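Local coordinates for protein cytochrome P450 (PDB 5L92) that binds the steroid corticosterone and oxidises steroids as a heme-thiolate monooxygenase, probably by inserting one atom of molecular oxygen, at residues N253-L258 / K396-R401; E121-V126 / L366-D371. All coordinates share one frame; numbering follows the deposited sequence.

Interaction 1. Residues N253-L258 / K396-R401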
ATOM      1  N   ASN A 253      -2.625  -7.840  -8.189  1.00 23.35           N
ATOM      2  CA  ASN A 253      -3.985  -7.430  -8.541  1.00 24.35           C
ATOM      3  C   ASN A 253      -4.110  -7.117 -10.018  1.00 23.48           C
ATOM      4  O   ASN A 253      -5.191  -7.291 -10.590  1.00 23.74           O
ATOM      5  CB  ASN A 253      -4.423  -6.187  -7.746  1.00 23.51           C
ATOM      6  CG  ASN A 253      -4.703  -6.483  -6.286  1.00 23.01           C
ATOM      7  OD1 ASN A 253      -4.607  -7.625  -5.863  1.00 24.09           O
ATOM      8  ND2 ASN A 253      -5.019  -5.440  -5.493  1.00 22.86           N
ATOM      9  N   THR A 254      -3.037  -6.589 -10.637  1.00 23.63           N
ATOM     10  CA  THR A 254      -3.066  -6.322 -12.065  1.00 24.50           C
ATOM     11  C   THR A 254      -3.208  -7.617 -12.834  1.00 24.15           C
ATOM     12  O   THR A 254      -4.029  -7.720 -13.754  1.00 24.42           O
ATOM     13  CB  THR A 254      -1.796  -5.597 -12.542  1.00 24.24           C
ATOM     14  OG1 THR A 254      -1.793  -4.253 -12.066  1.00 23.73           O
ATOM     15  CG2 THR A 254      -1.770  -5.545 -14.068  1.00 24.10           C
ATOM     16  N   ILE A 255      -2.407  -8.613 -12.469  1.00 23.94           N
ATOM     17  CA  ILE A 255      -2.499  -9.917 -13.095  1.00 24.26           C
ATOM     18  C   ILE A 255      -3.894 -10.484 -12.886  1.00 24.11           C
ATOM     19  O   ILE A 255      -4.489 -11.059 -13.807  1.00 23.88           O
ATOM     20  CB  ILE A 255      -1.422 -10.858 -12.538  1.00 24.84           C
ATOM     21  CG1 ILE A 255      -0.003 -10.361 -12.914  1.00 25.99           C
ATOM     22  CG2 ILE A 255      -1.614 -12.289 -13.020  1.00 25.38           C
ATOM     23  CD1 ILE A 255       0.274 -10.406 -14.323  1.00 24.98           C
ATOM     24  N   TYR A 256      -4.442 -10.313 -11.682  1.00 23.87           N
ATOM     25  CA  TYR A 256      -5.802 -10.774 -11.425  1.00 25.24           C
ATOM     26  C   TYR A 256      -6.791 -10.104 -12.369  1.00 25.50           C
ATOM     27  O   TYR A 256      -7.662 -10.769 -12.932  1.00 25.63           O
ATOM     28  CB  TYR A 256      -6.204 -10.546  -9.968  1.00 25.44           C
ATOM     29  CG  TYR A 256      -7.535 -11.192  -9.669  1.00 27.74           C
ATOM     30  CD1 TYR A 256      -8.724 -10.498  -9.860  1.00 28.92           C
ATOM     31  CD2 TYR A 256      -7.598 -12.508  -9.249  1.00 28.74           C
ATOM     32  CE1 TYR A 256      -9.937 -11.090  -9.611  1.00 31.51           C
ATOM     33  CE2 TYR A 256      -8.781 -13.107  -9.016  1.00 31.11           C
ATOM     34  CZ  TYR A 256      -9.965 -12.391  -9.194  1.00 32.06           C
ATOM     35  OH  TYR A 256     -11.156 -12.998  -8.967  1.00 33.84           O
ATOM     36  N   CYS A 257      -6.666  -8.795 -12.567  1.00 25.04           N
ATOM     37  CA  CYS A 257      -7.619  -8.090 -13.419  1.00 25.59           C
ATOM     38  C   CYS A 257      -7.498  -8.539 -14.878  1.00 25.21           C
ATOM     39  O   CYS A 257      -8.521  -8.679 -15.568  1.00 26.26           O
ATOM     40  CB  CYS A 257      -7.424  -6.582 -13.331  1.00 25.42           C
ATOM     41  SG  CYS A 257      -8.004  -5.775 -11.790  1.00 29.56           S
ATOM     42  N   LEU A 258      -6.263  -8.793 -15.356  1.00 24.04           N
ATOM     43  CA  LEU A 258      -6.050  -9.165 -16.749  1.00 24.74           C
ATOM     44  C   LEU A 258      -6.517 -10.581 -17.028  1.00 26.08           C
ATOM     45  O   LEU A 258      -6.963 -10.880 -18.146  1.00 25.78           O
ATOM     46  CB  LEU A 258      -4.569  -8.983 -17.140  1.00 24.03           C
ATOM     47  CG  LEU A 258      -4.067  -7.548 -17.089  1.00 24.49           C
ATOM     48  CD1 LEU A 258      -2.575  -7.515 -17.275  1.00 23.88           C
ATOM     49  CD2 LEU A 258      -4.733  -6.582 -18.063  1.00 26.01           C
ATOM     50  N   LYS A 396      -3.235 -13.465  -1.126  1.00 29.81           N
ATOM     51  CA  LYS A 396      -2.100 -14.107  -0.479  1.00 31.23           C
ATOM     52  C   LYS A 396      -1.306 -14.993  -1.428  1.00 30.22           C
ATOM     53  O   LYS A 396      -0.113 -15.235  -1.191  1.00 28.78           O
ATOM     54  CB  LYS A 396      -2.597 -14.937   0.695  1.00 33.63           C
ATOM     55  CG  LYS A 396      -3.416 -14.096   1.738  1.00 35.11           C
ATOM     56  CD  LYS A 396      -4.199 -14.958   2.708  1.00 41.51           C
ATOM     57  CE  LYS A 396      -3.316 -15.958   3.416  1.00 47.66           C
ATOM     58  NZ  LYS A 396      -2.079 -15.331   3.968  1.00 52.12           N
ATOM     59  N   GLU A 397      -1.956 -15.515  -2.470  1.00 30.39           N
ATOM     60  CA  GLU A 397      -1.303 -16.315  -3.494  1.00 30.34           C
ATOM     61  C   GLU A 397      -2.053 -16.086  -4.806  1.00 29.64           C
ATOM     62  O   GLU A 397      -3.189 -15.616  -4.814  1.00 28.59           O
ATOM     63  CB  GLU A 397      -1.248 -17.807  -3.110  1.00 33.22           C
ATOM     64  CG  GLU A 397      -2.598 -18.524  -2.949  1.00 39.29           C
ATOM     65  CD  GLU A 397      -2.499 -20.061  -3.231  1.00 44.75           C
ATOM     66  OE1 GLU A 397      -1.617 -20.728  -2.636  1.00 41.69           O
ATOM     67  OE2 GLU A 397      -3.289 -20.582  -4.074  1.00 39.74           O
ATOM     68  N   LEU A 398      -1.395 -16.388  -5.925  1.00 28.76           N
ATOM     69  CA  LEU A 398      -2.041 -16.224  -7.228  1.00 27.77           C
ATOM     70  C   LEU A 398      -1.375 -17.203  -8.201  1.00 27.96           C
ATOM     71  O   LEU A 398      -0.385 -16.872  -8.862  1.00 28.01           O
ATOM     72  CB  LEU A 398      -1.949 -14.775  -7.681  1.00 28.66           C
ATOM     73  CG  LEU A 398      -2.528 -14.384  -9.046  1.00 27.89           C
ATOM     74  CD1 LEU A 398      -3.906 -14.857  -9.228  1.00 28.57           C
ATOM     75  CD2 LEU A 398      -2.532 -12.902  -9.201  1.00 26.51           C
ATOM     76  N   LEU A 399      -1.911 -18.422  -8.256  1.00 27.69           N
ATOM     77  CA  LEU A 399      -1.280 -19.483  -9.033  1.00 28.87           C
ATOM     78  C   LEU A 399      -1.644 -19.338 -10.497  1.00 29.38           C
ATOM     79  O   LEU A 399      -2.828 -19.334 -10.862  1.00 28.02           O
ATOM     80  CB  LEU A 399      -1.668 -20.864  -8.517  1.00 29.45           C
ATOM     81  CG  LEU A 399      -1.316 -21.064  -7.040  1.00 32.61           C
ATOM     82  CD1 LEU A 399      -1.653 -22.480  -6.571  1.00 33.84           C
ATOM     83  CD2 LEU A 399       0.136 -20.728  -6.776  1.00 32.48           C
ATOM     84  N   ILE A 400      -0.609 -19.224 -11.330  1.00 29.28           N
ATOM     85  CA  ILE A 400      -0.737 -19.029 -12.763  1.00 28.21           C
ATOM     86  C   ILE A 400      -0.003 -20.154 -13.497  1.00 30.78           C
ATOM     87  O   ILE A 400       1.070 -20.589 -13.070  1.00 30.84           O
ATOM     88  CB  ILE A 400      -0.181 -17.644 -13.155  1.00 28.78           C
ATOM     89  CG1 ILE A 400      -1.049 -16.522 -12.581  1.00 28.89           C
ATOM     90  CG2 ILE A 400       0.002 -17.528 -14.633  1.00 31.53           C
ATOM     91  CD1 ILE A 400      -2.425 -16.430 -13.100  1.00 30.75           C
ATOM     92  N   ARG A 401      -0.565 -20.579 -14.611  1.00 30.76           N
ATOM     93  CA  ARG A 401       0.013 -21.545 -15.503  1.00 32.21           C
ATOM     94  C   ARG A 401       0.560 -20.738 -16.687  1.00 31.84           C
ATOM     95  O   ARG A 401      -0.134 -19.975 -17.291  1.00 31.68           O
ATOM     96  CB  ARG A 401      -1.018 -22.561 -15.944  1.00 32.79           C
ATOM     97  CG  ARG A 401      -0.611 -23.426 -17.107  1.00 34.30           C
ATOM     98  CD  ARG A 401      -1.275 -24.771 -17.151  1.00 37.26           C
ATOM     99  NE  ARG A 401      -0.856 -25.577 -16.052  1.00 37.89           N
ATOM    100  CZ  ARG A 401      -1.276 -26.789 -15.832  1.00 39.05           C
ATOM    101  NH1 ARG A 401      -2.104 -27.354 -16.638  1.00 38.22           N
ATOM    102  NH2 ARG A 401      -0.844 -27.434 -14.813  1.00 37.35           N
TER

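Interaction 2. Residues E121-V126 / L366-D371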
ATOM      1  N   GLU A 121      16.212 -12.028 -12.596  1.00 36.32           N
ATOM      2  CA  GLU A 121      16.730 -13.051 -11.693  1.00 38.52           C
ATOM      3  C   GLU A 121      15.591 -13.866 -11.089  1.00 37.71           C
ATOM      4  O   GLU A 121      15.644 -15.102 -11.067  1.00 38.34           O
ATOM      5  CB  GLU A 121      17.583 -12.408 -10.583  1.00 42.73           C
ATOM      6  CG  GLU A 121      18.177 -13.433  -9.585  1.00 51.19           C
ATOM      7  CD  GLU A 121      18.928 -12.804  -8.390  1.00 63.31           C
ATOM      8  OE1 GLU A 121      18.651 -11.636  -8.019  1.00 54.73           O
ATOM      9  OE2 GLU A 121      19.803 -13.495  -7.810  1.00 72.87           O
ATOM     10  N   LEU A 122      14.539 -13.195 -10.598  1.00 36.39           N
ATOM     11  CA  LEU A 122      13.393 -13.922 -10.036  1.00 35.69           C
ATOM     12  C   LEU A 122      12.720 -14.821 -11.078  1.00 34.49           C
ATOM     13  O   LEU A 122      12.401 -15.988 -10.808  1.00 34.98           O
ATOM     14  CB  LEU A 122      12.391 -12.930  -9.460  1.00 33.09           C
ATOM     15  CG  LEU A 122      12.879 -12.287  -8.178  1.00 34.76           C
ATOM     16  CD1 LEU A 122      11.947 -11.158  -7.856  1.00 33.01           C
ATOM     17  CD2 LEU A 122      12.963 -13.295  -7.026  1.00 36.50           C
ATOM     18  N   LEU A 123      12.488 -14.294 -12.275  1.00 35.05           N
ATOM     19  CA  LEU A 123      11.907 -15.118 -13.327  1.00 35.79           C
ATOM     20  C   LEU A 123      12.800 -16.329 -13.622  1.00 37.45           C
ATOM     21  O   LEU A 123      12.311 -17.460 -13.755  1.00 38.06           O
ATOM     22  CB  LEU A 123      11.670 -14.262 -14.576  1.00 36.63           C
ATOM     23  CG  LEU A 123      10.468 -13.330 -14.478  1.00 36.33           C
ATOM     24  CD1 LEU A 123      10.502 -12.231 -15.531  1.00 36.52           C
ATOM     25  CD2 LEU A 123       9.218 -14.139 -14.606  1.00 33.46           C
ATOM     26  N   GLN A 124      14.119 -16.125 -13.653  1.00 38.24           N
ATOM     27  CA  GLN A 124      15.034 -17.232 -13.942  1.00 40.14           C
ATOM     28  C   GLN A 124      14.924 -18.326 -12.895  1.00 39.28           C
ATOM     29  O   GLN A 124      14.992 -19.523 -13.215  1.00 39.78           O
ATOM     30  CB  GLN A 124      16.479 -16.713 -14.017  1.00 40.72           C
ATOM     31  CG  GLN A 124      17.480 -17.740 -14.568  1.00 45.83           C
ATOM     32  CD  GLN A 124      17.070 -18.340 -15.930  1.00 55.99           C
ATOM     33  OE1 GLN A 124      17.023 -17.642 -16.950  1.00 57.06           O
ATOM     34  NE2 GLN A 124      16.788 -19.642 -15.943  1.00 54.30           N
ATOM     35  N   GLU A 125      14.748 -17.939 -11.632  1.00 38.44           N
ATOM     36  CA  GLU A 125      14.665 -18.917 -10.561  1.00 38.90           C
ATOM     37  C   GLU A 125      13.464 -19.852 -10.702  1.00 37.03           C
ATOM     38  O   GLU A 125      13.509 -20.981 -10.210  1.00 36.45           O
ATOM     39  CB  GLU A 125      14.654 -18.174  -9.224  1.00 41.27           C
ATOM     40  CG  GLU A 125      16.026 -17.545  -8.946  1.00 47.45           C
ATOM     41  CD  GLU A 125      16.088 -16.817  -7.627  1.00 55.30           C
ATOM     42  OE1 GLU A 125      15.075 -16.851  -6.897  1.00 55.18           O
ATOM     43  OE2 GLU A 125      17.152 -16.216  -7.326  1.00 56.62           O
ATOM     44  N   VAL A 126      12.403 -19.437 -11.383  1.00 37.16           N
ATOM     45  CA  VAL A 126      11.250 -20.313 -11.543  1.00 38.13           C
ATOM     46  C   VAL A 126      11.022 -20.694 -13.006  1.00 39.35           C
ATOM     47  O   VAL A 126       9.965 -21.227 -13.348  1.00 38.37           O
ATOM     48  CB  VAL A 126       9.982 -19.692 -10.909  1.00 37.32           C
ATOM     49  CG1 VAL A 126      10.131 -19.625  -9.375  1.00 35.51           C
ATOM     50  CG2 VAL A 126       9.701 -18.318 -11.464  1.00 35.63           C
ATOM     51  N   LEU A 366       5.624  -6.107 -14.647  1.00 30.18           N
ATOM     52  CA  LEU A 366       4.473  -6.585 -15.404  1.00 30.38           C
ATOM     53  C   LEU A 366       4.793  -6.709 -16.893  1.00 30.67           C
ATOM     54  O   LEU A 366       4.375  -7.681 -17.528  1.00 30.88           O
ATOM     55  CB  LEU A 366       3.289  -5.676 -15.180  1.00 28.45           C
ATOM     56  CG  LEU A 366       2.648  -5.816 -13.788  1.00 27.86           C
ATOM     57  CD1 LEU A 366       1.741  -4.652 -13.511  1.00 27.87           C
ATOM     58  CD2 LEU A 366       1.926  -7.129 -13.629  1.00 26.81           C
ATOM     59  N   ALA A 367       5.565  -5.763 -17.448  1.00 30.45           N
ATOM     60  CA  ALA A 367       5.904  -5.796 -18.872  1.00 32.17           C
ATOM     61  C   ALA A 367       6.685  -7.057 -19.197  1.00 32.39           C
ATOM     62  O   ALA A 367       6.479  -7.689 -20.240  1.00 32.48           O
ATOM     63  CB  ALA A 367       6.713  -4.555 -19.254  1.00 33.60           C
ATOM     64  N   GLU A 368       7.554  -7.465 -18.284  1.00 32.65           N
ATOM     65  CA  GLU A 368       8.364  -8.645 -18.518  1.00 35.09           C
ATOM     66  C   GLU A 368       7.518  -9.902 -18.373  1.00 35.45           C
ATOM     67  O   GLU A 368       7.616 -10.822 -19.186  1.00 35.66           O
ATOM     68  CB  GLU A 368       9.545  -8.635 -17.558  1.00 35.93           C
ATOM     69  CG  GLU A 368      10.523  -9.726 -17.762  1.00 41.25           C
ATOM     70  CD  GLU A 368      11.273  -9.601 -19.071  1.00 45.26           C
ATOM     71  OE1 GLU A 368      11.424  -8.467 -19.576  1.00 46.35           O
ATOM     72  OE2 GLU A 368      11.705 -10.644 -19.600  1.00 47.82           O
ATOM     73  N   LEU A 369       6.656  -9.950 -17.363  1.00 34.04           N
ATOM     74  CA  LEU A 369       5.740 -11.078 -17.253  1.00 34.39           C
ATOM     75  C   LEU A 369       4.920 -11.250 -18.521  1.00 34.72           C
ATOM     76  O   LEU A 369       4.747 -12.369 -19.029  1.00 35.19           O
ATOM     77  CB  LEU A 369       4.808 -10.870 -16.071  1.00 33.86           C
ATOM     78  CG  LEU A 369       5.157 -11.567 -14.789  1.00 36.58           C
ATOM     79  CD1 LEU A 369       4.058 -11.216 -13.813  1.00 33.79           C
ATOM     80  CD2 LEU A 369       5.270 -13.062 -15.022  1.00 37.58           C
ATOM     81  N   ILE A 370       4.338 -10.156 -19.001  1.00 33.54           N
ATOM     82  CA  ILE A 370       3.447 -10.240 -20.145  1.00 34.14           C
ATOM     83  C   ILE A 370       4.233 -10.611 -21.394  1.00 34.80           C
ATOM     84  O   ILE A 370       3.748 -11.359 -22.247  1.00 34.43           O
ATOM     85  CB  ILE A 370       2.682  -8.910 -20.310  1.00 33.26           C
ATOM     86  CG1 ILE A 370       1.742  -8.709 -19.122  1.00 33.01           C
ATOM     87  CG2 ILE A 370       1.922  -8.894 -21.607  1.00 34.92           C
ATOM     88  CD1 ILE A 370       1.285  -7.278 -18.987  1.00 35.82           C
ATOM     89  N   ASP A 371       5.467 -10.118 -21.512  1.00 35.85           N
ATOM     90  CA  ASP A 371       6.260 -10.388 -22.712  1.00 37.77           C
ATOM     91  C   ASP A 371       6.674 -11.852 -22.776  1.00 37.71           C
ATOM     92  O   ASP A 371       6.723 -12.440 -23.858  1.00 39.29           O
ATOM     93  CB  ASP A 371       7.493  -9.481 -22.742  1.00 41.12           C
ATOM     94  CG  ASP A 371       8.265  -9.593 -24.053  1.00 49.65           C
ATOM     95  OD1 ASP A 371       7.868  -8.941 -25.049  1.00 55.55           O
ATOM     96  OD2 ASP A 371       9.252 -10.350 -24.083  1.00 47.06           O
TER

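Interaction 1. Residues N253-L258 / K396-R401
L398, just ahead of strand 399-401, puts its branched end against I255 and Y256 of helix 247-260, and shows how a leucine leading into a strand, helped by I400, can seat that strand on a helix. Its CG stands anti to the backbone N (chi1 178°), which carries both methyls out to the helix. CD2 does the closer work: it lies 4.0 Å from I255 CG2 and also comes within 4.1 Å of the backbone N of Y256, so this methyl rests partly on the main chain. CD1 is directed to the tyrosine instead, meeting the edge of the Y256 ring near its plane, with CD2 of that ring 4.4 Å away. Y256 also makes edge-to-face pairs with W378 and F23.

I255 divides its branches. CG2, anti to its own backbone N, is the methyl given to the strand, touching I400 CD1 at 4.2 Å as well as L398; the longer CG1 branch leads away, to L366 and L369 of helix 355-372. No hydrogen bond joins the two segments, and the side chains meet through carbon alone. The backbone of 396-401 is tied elsewhere: the N of L398 is bonded to D133 OD1, and I400 makes backbone hydrogen bonds with I132 of strand 131-133.

Strand 399-401 is the middle one of a three-stranded antiparallel sheet with 131-133 and 377-378. In cytochrome P450 terms, the contact sets the C-terminal half of helix αI against the small β3 sheet of the fold.

Interaction 2. Residues E121-V126 / L366-D371
The carboxylate of E368 is the one flat group among the side chains that touch here, and L123 comes to neither of its faces: its CD1 stops at the methylene behind, 3.4 Å from E368 CG, a close approach for two carbons. The polar end is engaged within its own helix, where OE2 forms a salt bridge with R372 NE. E368 thus lends aliphatic length to the helix interface while its charge is paired along the helix surface. A bend at chi2 (67°), beyond a CG anti to the backbone N, turns the carboxylate aside and leaves CG presented to the leucine.

L123 divides its two methyls between successive residues of the facing helix. While CD1 takes E368, CD2 reaches the next residue, lying 4.1 Å from CD2 of L369. The two leucine side chains cross at a slant. L369 has a first torsion of -98°, off a staggered value, and its end comes nearer to L123 than its first bond suggests. L138 of helix 134-139 touches both leucines and so completes a three-leucine cluster.

No hydrogen bond links the segments, whose closest CA atoms, those of L123 and L369, are 8.4 Å apart. Helices 112-125 and 355-372 correspond to helices D and L, and their contact through L123 belongs to the D-E-I-L four-helix bundle at the core of the cytochrome P450 fold.

Followed from the N terminus, the chain passes first through 121-126, then 253-258, then 366-371 and finally 396-401. Interaction 2 closes a loop with 239 residues between its segments, and interaction 1 one with 137; because the segments alternate, the two loops cross and neither encloses the other. Helix 355-372, which follows the heme-ligating C352, lies between the partners: besides its hold on I255, L366 also packs on T254, and I370 on L258. Side chains thus run on from helix D through L to αI and the β3 sheet, joining segments from the first third of the chain to its C-terminal strand.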